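Long-range contacts in beta-glucosidase (Chaetomella raphigera, PDB 6JXG), which probably hydrolyses terminal, non-reducing beta-D-glucosyl residues to release beta-D-glucose during cellulose degradation: residues G608-V613 against N669-D674; L634-P639 against Q649-D654. All coordinates share one frame; numbering follows the deposited sequence.

Contact 1: residues G608-V613 against N669-D674; sequences GLYDIV and NLRRKD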
ATOM      1  N   GLY A 608      10.615 -10.372  22.108  1.00 22.68           N
ATOM      2  CA  GLY A 608      11.557 -11.268  21.446  1.00 21.27           C
ATOM      3  C   GLY A 608      11.210 -11.572  19.989  1.00 19.09           C
ATOM      4  O   GLY A 608      12.067 -12.002  19.238  1.00 18.74           O
ATOM      5  N   LEU A 609       9.947 -11.439  19.606  1.00 17.07           N
ATOM      6  CA  LEU A 609       9.574 -11.592  18.207  1.00 16.48           C
ATOM      7  C   LEU A 609      10.377 -10.794  17.204  1.00 16.08           C
ATOM      8  O   LEU A 609      10.603 -11.257  16.033  1.00 17.48           O
ATOM      9  CB  LEU A 609       8.083 -11.379  18.025  1.00 18.72           C
ATOM     10  CG  LEU A 609       7.128 -12.412  18.616  1.00 20.99           C
ATOM     11  CD1 LEU A 609       5.713 -12.083  18.182  1.00 22.09           C
ATOM     12  CD2 LEU A 609       7.462 -13.842  18.256  1.00 23.02           C
ATOM     13  N   TYR A 610      10.804  -9.598  17.597  1.00 16.44           N
ATOM     14  CA  TYR A 610      11.466  -8.692  16.739  1.00 17.15           C
ATOM     15  C   TYR A 610      12.974  -8.683  16.961  1.00 17.21           C
ATOM     16  O   TYR A 610      13.645  -7.947  16.300  1.00 18.80           O
ATOM     17  CB  TYR A 610      10.848  -7.259  16.893  1.00 17.73           C
ATOM     18  CG  TYR A 610       9.361  -7.274  16.629  1.00 16.54           C
ATOM     19  CD1 TYR A 610       8.873  -7.062  15.370  1.00 16.70           C
ATOM     20  CD2 TYR A 610       8.446  -7.568  17.640  1.00 15.39           C
ATOM     21  CE1 TYR A 610       7.516  -7.117  15.109  1.00 17.31           C
ATOM     22  CE2 TYR A 610       7.121  -7.664  17.373  1.00 16.45           C
ATOM     23  CZ  TYR A 610       6.660  -7.402  16.095  1.00 16.71           C
ATOM     24  OH  TYR A 610       5.328  -7.481  15.840  1.00 18.97           O
ATOM     25  N   ASP A 611      13.547  -9.528  17.814  1.00 17.54           N
ATOM     26  CA  ASP A 611      15.005  -9.602  17.864  1.00 17.62           C
ATOM     27  C   ASP A 611      15.540 -10.183  16.525  1.00 16.18           C
ATOM     28  O   ASP A 611      14.954 -11.129  15.994  1.00 14.46           O
ATOM     29  CB  ASP A 611      15.461 -10.619  18.934  1.00 21.60           C
ATOM     30  CG  ASP A 611      15.131 -10.204  20.393  1.00 24.03           C
ATOM     31  OD1 ASP A 611      15.059  -9.014  20.657  1.00 25.31           O
ATOM     32  OD2 ASP A 611      14.993 -11.124  21.233  1.00 24.86           O
ATOM     33  N   ILE A 612      16.685  -9.703  16.049  1.00 15.21           N
ATOM     34  CA  ILE A 612      17.345 -10.293  14.921  1.00 15.82           C
ATOM     35  C   ILE A 612      18.056 -11.569  15.398  1.00 17.32           C
ATOM     36  O   ILE A 612      18.864 -11.508  16.301  1.00 19.28           O
ATOM     37  CB  ILE A 612      18.299  -9.320  14.311  1.00 17.29           C
ATOM     38  CG1 ILE A 612      17.533  -8.098  13.772  1.00 18.88           C
ATOM     39  CG2 ILE A 612      19.121 -10.005  13.221  1.00 16.47           C
ATOM     40  CD1 ILE A 612      16.618  -8.450  12.612  1.00 19.25           C
ATOM     41  N   VAL A 613      17.672 -12.723  14.883  1.00 15.64           N
ATOM     42  CA  VAL A 613      18.258 -14.006  15.320  1.00 17.08           C
ATOM     43  C   VAL A 613      19.199 -14.612  14.292  1.00 17.05           C
ATOM     44  O   VAL A 613      19.981 -15.486  14.627  1.00 16.42           O
ATOM     45  CB  VAL A 613      17.186 -15.020  15.765  1.00 18.58           C
ATOM     46  CG1 VAL A 613      16.411 -14.431  16.964  1.00 19.52           C
ATOM     47  CG2 VAL A 613      16.198 -15.345  14.670  1.00 21.04           C
ATOM     48  N   ASN A 669      18.474  -9.654   7.187  1.00 12.00           N
ATOM     49  CA  ASN A 669      18.380  -9.886   8.645  1.00 13.61           C
ATOM     50  C   ASN A 669      17.014 -10.423   9.055  1.00 13.45           C
ATOM     51  O   ASN A 669      15.959  -9.836   8.713  1.00 13.60           O
ATOM     52  CB  ASN A 669      18.710  -8.586   9.362  1.00 14.10           C
ATOM     53  CG  ASN A 669      20.113  -8.127   9.088  1.00 16.15           C
ATOM     54  OD1 ASN A 669      21.077  -8.903   9.242  1.00 14.88           O
ATOM     55  ND2 ASN A 669      20.255  -6.883   8.644  1.00 16.65           N
ATOM     56  N   LEU A 670      17.031 -11.568   9.724  1.00 12.77           N
ATOM     57  CA  LEU A 670      15.839 -12.293  10.059  1.00 14.13           C
ATOM     58  C   LEU A 670      15.452 -12.088  11.524  1.00 15.98           C
ATOM     59  O   LEU A 670      16.283 -12.254  12.460  1.00 16.77           O
ATOM     60  CB  LEU A 670      15.997 -13.798   9.792  1.00 13.34           C
ATOM     61  CG  LEU A 670      16.172 -14.167   8.340  1.00 13.83           C
ATOM     62  CD1 LEU A 670      16.731 -15.600   8.229  1.00 15.08           C
ATOM     63  CD2 LEU A 670      14.824 -14.078   7.632  1.00 13.58           C
ATOM     64  N   ARG A 671      14.215 -11.669  11.714  1.00 14.08           N
ATOM     65  CA  ARG A 671      13.654 -11.562  13.056  1.00 14.12           C
ATOM     66  C   ARG A 671      13.221 -12.947  13.516  1.00 12.94           C
ATOM     67  O   ARG A 671      12.904 -13.806  12.704  1.00 12.82           O
ATOM     68  CB  ARG A 671      12.430 -10.630  13.032  1.00 13.69           C
ATOM     69  CG  ARG A 671      12.725  -9.175  12.682  1.00 13.02           C
ATOM     70  CD  ARG A 671      11.451  -8.436  12.373  1.00 13.60           C
ATOM     71  NE  ARG A 671      10.758  -9.035  11.212  1.00 14.31           N
ATOM     72  CZ  ARG A 671       9.633  -8.536  10.737  1.00 16.87           C
ATOM     73  NH1 ARG A 671       9.093  -7.435  11.264  1.00 17.41           N
ATOM     74  NH2 ARG A 671       9.030  -9.152   9.763  1.00 18.15           N
ATOM     75  N   ARG A 672      13.124 -13.167  14.802  1.00 14.13           N
ATOM     76  CA  ARG A 672      12.573 -14.410  15.277  1.00 13.81           C
ATOM     77  C   ARG A 672      11.220 -14.706  14.663  1.00 14.55           C
ATOM     78  O   ARG A 672      10.921 -15.840  14.300  1.00 13.86           O
ATOM     79  CB  ARG A 672      12.477 -14.375  16.849  1.00 15.40           C
ATOM     80  CG  ARG A 672      11.828 -15.610  17.444  1.00 16.33           C
ATOM     81  CD  ARG A 672      12.203 -15.944  18.932  1.00 21.21           C
ATOM     82  NE  ARG A 672      12.929 -14.868  19.519  1.00 28.83           N
ATOM     83  CZ  ARG A 672      14.171 -14.821  19.955  1.00 26.81           C
ATOM     84  NH1 ARG A 672      14.982 -15.838  20.065  1.00 26.82           N
ATOM     85  NH2 ARG A 672      14.569 -13.650  20.353  1.00 33.10           N
ATOM     86  N   LYS A 673      10.358 -13.674  14.556  1.00 14.21           N
ATOM     87  CA  LYS A 673       9.029 -13.816  13.957  1.00 12.99           C
ATOM     88  C   LYS A 673       9.092 -14.333  12.527  1.00 13.23           C
ATOM     89  O   LYS A 673       8.200 -15.023  12.093  1.00 13.73           O
ATOM     90  CB  LYS A 673       8.275 -12.467  13.976  1.00 14.05           C
ATOM     91  CG  LYS A 673       6.799 -12.661  13.746  1.00 15.84           C
ATOM     92  CD  LYS A 673       6.033 -11.312  13.849  1.00 16.03           C
ATOM     93  CE  LYS A 673       4.541 -11.493  13.762  1.00 16.16           C
ATOM     94  NZ  LYS A 673       3.748 -10.227  13.838  1.00 15.56           N
ATOM     95  N   ASP A 674      10.141 -13.984  11.814  1.00 13.25           N
ATOM     96  CA  ASP A 674      10.264 -14.357  10.405  1.00 13.82           C
ATOM     97  C   ASP A 674      10.456 -15.867  10.240  1.00 15.09           C
ATOM     98  O   ASP A 674      10.202 -16.408   9.149  1.00 14.21           O
ATOM     99  CB  ASP A 674      11.431 -13.607   9.777  1.00 13.71           C
ATOM    100  CG  ASP A 674      11.163 -12.123   9.646  1.00 13.64           C
ATOM    101  OD1 ASP A 674       9.984 -11.836   9.342  1.00 12.92           O
ATOM    102  OD2 ASP A 674      12.099 -11.278   9.878  1.00 13.14           O
TER
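I612 and R671 face each other as an antiparallel, non-hydrogen-bonded pair where two strands of the three-stranded sheet of the fibronectin type III-like domain meet, 612-622 at its start and 663-671 at its end. V613 N donates to L670 O (2.8 Å), and R672 N to D611 O (3.0 Å). Beyond the strands, K673 N, in a 3-10 turn, reaches an in-plane lone pair of L609 O at 2.8 Å, and this bond ties the turn to the loop preceding strand 612-622. R672 makes the main side-chain contact. Its CG lies anti to the backbone N (chi1 176°), and the chain bends at chi3, laying the guanidinium beside G608 and D611. R672 NE (3.0 Å from G608 O) and NH2 both donate to G608 O, which also accepts from D611 N, so three N-H groups converge on one carbonyl. R672 NH2 forms a salt bridge to D611 OD2 (2.7 Å); the carboxylate is turned 82° from the guanidinium plane, although OD2 itself lies near that plane. V613 CG1 sits over one guanidinium face, toward its rim. At the other end, I612 CD1 packs on N669 CB at 3.9 Å. Y610 runs alongside R671, whose NH1 comes to the ring edge but forms its salt bridge with D188; Y610 OH bonds to G604 O, and K673 makes a cation-pi contact with W184. D188 and W184 tie the contact to helix 184-191 of the N-terminal glycosyl hydrolase domain. R671 is further steadied by D674: R671 NE donates almost straight (173°) to D674 OD2 at 2.9 Å, while NH2 uses the syn lone pair of OD1.

Contact 2: residues L634-P639 against Q649-D654; sequences LYIGLP and QLRGFD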
ATOM      1  N   LEU A 634      14.783 -13.270  -0.513  1.00 12.38           N
ATOM      2  CA  LEU A 634      14.919 -14.443   0.335  1.00 13.94           C
ATOM      3  C   LEU A 634      13.563 -14.984   0.688  1.00 13.11           C
ATOM      4  O   LEU A 634      12.747 -14.254   1.282  1.00 15.18           O
ATOM      5  CB  LEU A 634      15.557 -14.052   1.665  1.00 14.52           C
ATOM      6  CG  LEU A 634      16.234 -15.038   2.602  1.00 16.36           C
ATOM      7  CD1 LEU A 634      16.115 -14.737   4.067  1.00 16.27           C
ATOM      8  CD2 LEU A 634      16.237 -16.487   2.260  1.00 15.96           C
ATOM      9  N   TYR A 635      13.363 -16.272   0.400  1.00 12.59           N
ATOM     10  CA  TYR A 635      12.159 -17.061   0.701  1.00 11.74           C
ATOM     11  C   TYR A 635      12.588 -18.226   1.643  1.00 13.63           C
ATOM     12  O   TYR A 635      13.718 -18.819   1.531  1.00 13.00           O
ATOM     13  CB  TYR A 635      11.492 -17.613  -0.571  1.00 12.25           C
ATOM     14  CG  TYR A 635      10.988 -16.526  -1.505  1.00 11.94           C
ATOM     15  CD1 TYR A 635       9.689 -16.072  -1.437  1.00 11.96           C
ATOM     16  CD2 TYR A 635      11.854 -15.889  -2.385  1.00 12.67           C
ATOM     17  CE1 TYR A 635       9.242 -15.042  -2.277  1.00 12.26           C
ATOM     18  CE2 TYR A 635      11.411 -14.856  -3.221  1.00 12.59           C
ATOM     19  CZ  TYR A 635      10.116 -14.408  -3.123  1.00 12.98           C
ATOM     20  OH  TYR A 635       9.726 -13.371  -3.956  1.00 12.00           O
ATOM     21  N   ILE A 636      11.749 -18.461   2.631  1.00 12.88           N
ATOM     22  CA  ILE A 636      12.010 -19.474   3.647  1.00 13.74           C
ATOM     23  C   ILE A 636      10.977 -20.574   3.584  1.00 13.99           C
ATOM     24  O   ILE A 636       9.778 -20.319   3.399  1.00 13.60           O
ATOM     25  CB  ILE A 636      12.052 -18.817   5.009  1.00 15.83           C
ATOM     26  CG1 ILE A 636      13.320 -17.934   4.999  1.00 18.66           C
ATOM     27  CG2 ILE A 636      12.017 -19.848   6.122  1.00 16.90           C
ATOM     28  CD1 ILE A 636      13.740 -17.422   6.319  1.00 22.00           C
ATOM     29  N   GLY A 637      11.442 -21.811   3.711  1.00 13.46           N
ATOM     30  CA  GLY A 637      10.559 -22.967   3.796  1.00 13.81           C
ATOM     31  C   GLY A 637      10.685 -23.488   5.194  1.00 15.17           C
ATOM     32  O   GLY A 637      11.786 -23.567   5.720  1.00 15.11           O
ATOM     33  N   LEU A 638       9.570 -23.742   5.857  1.00 16.50           N
ATOM     34  CA  LEU A 638       9.630 -24.186   7.243  1.00 18.64           C
ATOM     35  C   LEU A 638       9.904 -25.683   7.335  1.00 18.80           C
ATOM     36  O   LEU A 638       9.542 -26.438   6.464  1.00 19.35           O
ATOM     37  CB  LEU A 638       8.283 -23.919   7.903  1.00 20.64           C
ATOM     38  CG  LEU A 638       7.999 -22.695   8.719  1.00 23.45           C
ATOM     39  CD1 LEU A 638       9.035 -21.541   8.739  1.00 24.63           C
ATOM     40  CD2 LEU A 638       6.580 -22.293   8.407  1.00 22.01           C
ATOM     41  N   PRO A 639      10.508 -26.121   8.441  1.00 21.30           N
ATOM     42  CA  PRO A 639      10.729 -27.569   8.616  1.00 20.90           C
ATOM     43  C   PRO A 639       9.435 -28.400   8.711  1.00 22.38           C
ATOM     44  O   PRO A 639       8.329 -27.862   9.024  1.00 19.89           O
ATOM     45  CB  PRO A 639      11.507 -27.642   9.921  1.00 19.69           C
ATOM     46  CG  PRO A 639      11.163 -26.448  10.649  1.00 22.12           C
ATOM     47  CD  PRO A 639      10.855 -25.348   9.638  1.00 19.03           C
ATOM     48  N   GLN A 649       8.053 -18.496   1.674  1.00 14.28           N
ATOM     49  CA  GLN A 649       7.464 -17.223   2.159  1.00 13.18           C
ATOM     50  C   GLN A 649       8.554 -16.178   2.172  1.00 12.31           C
ATOM     51  O   GLN A 649       9.633 -16.407   2.758  1.00 12.22           O
ATOM     52  CB  GLN A 649       7.010 -17.419   3.583  1.00 14.80           C
ATOM     53  CG  GLN A 649       5.773 -18.269   3.667  1.00 16.04           C
ATOM     54  CD  GLN A 649       5.165 -18.213   5.028  1.00 16.93           C
ATOM     55  OE1 GLN A 649       4.315 -17.379   5.298  1.00 19.82           O
ATOM     56  NE2 GLN A 649       5.602 -19.076   5.902  1.00 19.11           N
ATOM     57  N   LEU A 650       8.291 -15.028   1.563  1.00 11.66           N
ATOM     58  CA  LEU A 650       9.260 -13.976   1.501  1.00  9.91           C
ATOM     59  C   LEU A 650       9.618 -13.567   2.897  1.00  9.80           C
ATOM     60  O   LEU A 650       8.706 -13.290   3.668  1.00  9.70           O
ATOM     61  CB  LEU A 650       8.684 -12.751   0.785  1.00 10.42           C
ATOM     62  CG  LEU A 650       9.695 -11.665   0.490  1.00 10.42           C
ATOM     63  CD1 LEU A 650      10.757 -11.972  -0.536  1.00 10.40           C
ATOM     64  CD2 LEU A 650       9.072 -10.286   0.242  1.00 11.01           C
ATOM     65  N   ARG A 651      10.911 -13.569   3.225  1.00 10.49           N
ATOM     66  CA  ARG A 651      11.391 -13.066   4.520  1.00 11.62           C
ATOM     67  C   ARG A 651      12.586 -12.139   4.456  1.00 11.21           C
ATOM     68  O   ARG A 651      13.206 -11.794   5.509  1.00 11.77           O
ATOM     69  CB  ARG A 651      11.649 -14.248   5.497  1.00 11.74           C
ATOM     70  CG  ARG A 651      10.438 -15.098   5.817  1.00 13.11           C
ATOM     71  CD  ARG A 651       9.343 -14.355   6.581  1.00 13.77           C
ATOM     72  NE  ARG A 651       8.402 -15.226   7.252  1.00 14.55           N
ATOM     73  CZ  ARG A 651       7.081 -15.207   7.135  1.00 14.58           C
ATOM     74  NH1 ARG A 651       6.455 -14.338   6.328  1.00 16.47           N
ATOM     75  NH2 ARG A 651       6.375 -16.056   7.824  1.00 13.35           N
ATOM     76  N   GLY A 652      12.898 -11.655   3.265  1.00 10.87           N
ATOM     77  CA  GLY A 652      13.996 -10.698   3.118  1.00 11.02           C
ATOM     78  C   GLY A 652      14.057 -10.183   1.691  1.00 10.52           C
ATOM     79  O   GLY A 652      13.688 -10.887   0.773  1.00  9.50           O
ATOM     80  N   PHE A 653      14.497  -8.954   1.533  1.00 10.46           N
ATOM     81  CA  PHE A 653      14.807  -8.430   0.219  1.00 11.78           C
ATOM     82  C   PHE A 653      15.791  -7.332   0.374  1.00 11.21           C
ATOM     83  O   PHE A 653      15.814  -6.655   1.427  1.00 12.68           O
ATOM     84  CB  PHE A 653      13.534  -7.972  -0.531  1.00 11.14           C
ATOM     85  CG  PHE A 653      12.727  -6.906   0.183  1.00 10.64           C
ATOM     86  CD1 PHE A 653      11.789  -7.248   1.136  1.00 11.05           C
ATOM     87  CD2 PHE A 653      12.901  -5.566  -0.118  1.00 10.07           C
ATOM     88  CE1 PHE A 653      11.090  -6.270   1.808  1.00 11.37           C
ATOM     89  CE2 PHE A 653      12.178  -4.569   0.500  1.00 10.43           C
ATOM     90  CZ  PHE A 653      11.219  -4.918   1.461  1.00 11.45           C
ATOM     91  N   ASP A 654      16.592  -7.104  -0.637  1.00 11.60           N
ATOM     92  CA  ASP A 654      17.649  -6.084  -0.560  1.00 12.22           C
ATOM     93  C   ASP A 654      17.955  -5.640  -1.986  1.00 13.43           C
ATOM     94  O   ASP A 654      18.224  -6.454  -2.846  1.00 14.88           O
ATOM     95  CB  ASP A 654      18.896  -6.692   0.140  1.00 13.23           C
ATOM     96  CG  ASP A 654      19.974  -5.650   0.473  1.00 14.89           C
ATOM     97  OD1 ASP A 654      19.632  -4.414   0.442  1.00 12.99           O
ATOM     98  OD2 ASP A 654      21.142  -6.069   0.733  1.00 14.28           O
TER
HETATM   99  O   HOH W   1       7.462 -21.010   4.607  1.00 20.15           O
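Q649 pairs with I636 at the end of the hairpin next to its connecting loop, where strands 628-637 and 649-658 of the fibronectin type III-like domain come together antiparallel. Q649 N donates to I636 O, and I636 N returns a bond to Q649 O at 3.0 Å. A water bridges the same pair: it donates to I636 O (2.7 Å) and accepts from Q649 NE2 (3.0 Å), while Q649 OE1 takes a bond from R560. L650 follows, opposite Y635 in a non-hydrogen-bonded pair. With CG anti to its backbone N (chi1 -171°), L650 brings CD1 over one face of the Y635 ring, 3.9 Å from the centroid and 23° off the normal, a CH-pi contact displaced toward the CZ rim. Y635 OH meanwhile bonds to Q633 OE1. With an alanine here instead of Y635, L650 CD1 is likely to lose its aromatic partner and Q633 OE1 the hydroxyl it bonds, and a gap would open above L650. At R651 the strand bulges: R651 N donates to L634 O (2.8 Å), and G652 N adds a weak bond to the same oxygen, so both residues face L634 in a classic beta bulge. The R651 side chain crosses I636, its CB and CG resting against I636 CD1 and CG1, then bends at chi2. G652 completes the pairing, its O accepting from L634 N at 2.9 Å. Most of the backbone polar groups are thus paired across the hairpin, L650 N going instead to Y559 OH; Y635 and L650 pack on one face and L634 and I636 on the other, while the polar ends of Q649 and R651 find partners in R560 and D674.

The two contacts belong to opposite sheets of one fibronectin type III-like sandwich, their centres about 13 Å apart. Contact 2 is buried in the four-stranded sheet and depends on strand pairing, a bulge and apolar packing; contact 1, at the margin of the three-stranded sheet, is only partly buried and draws on arginines, carboxylates and a turn. Strands 612-622 and 628-637 follow each other in the chain, as do 649-658 and 663-671, so each contact joins one member of either pair. The sheets meet where L670 CD2 packs on L634 CD1 and I636 CD1, and the hydrogen bond from R651 NE to D674 O, 2.9 Å long, ties the two contacts directly.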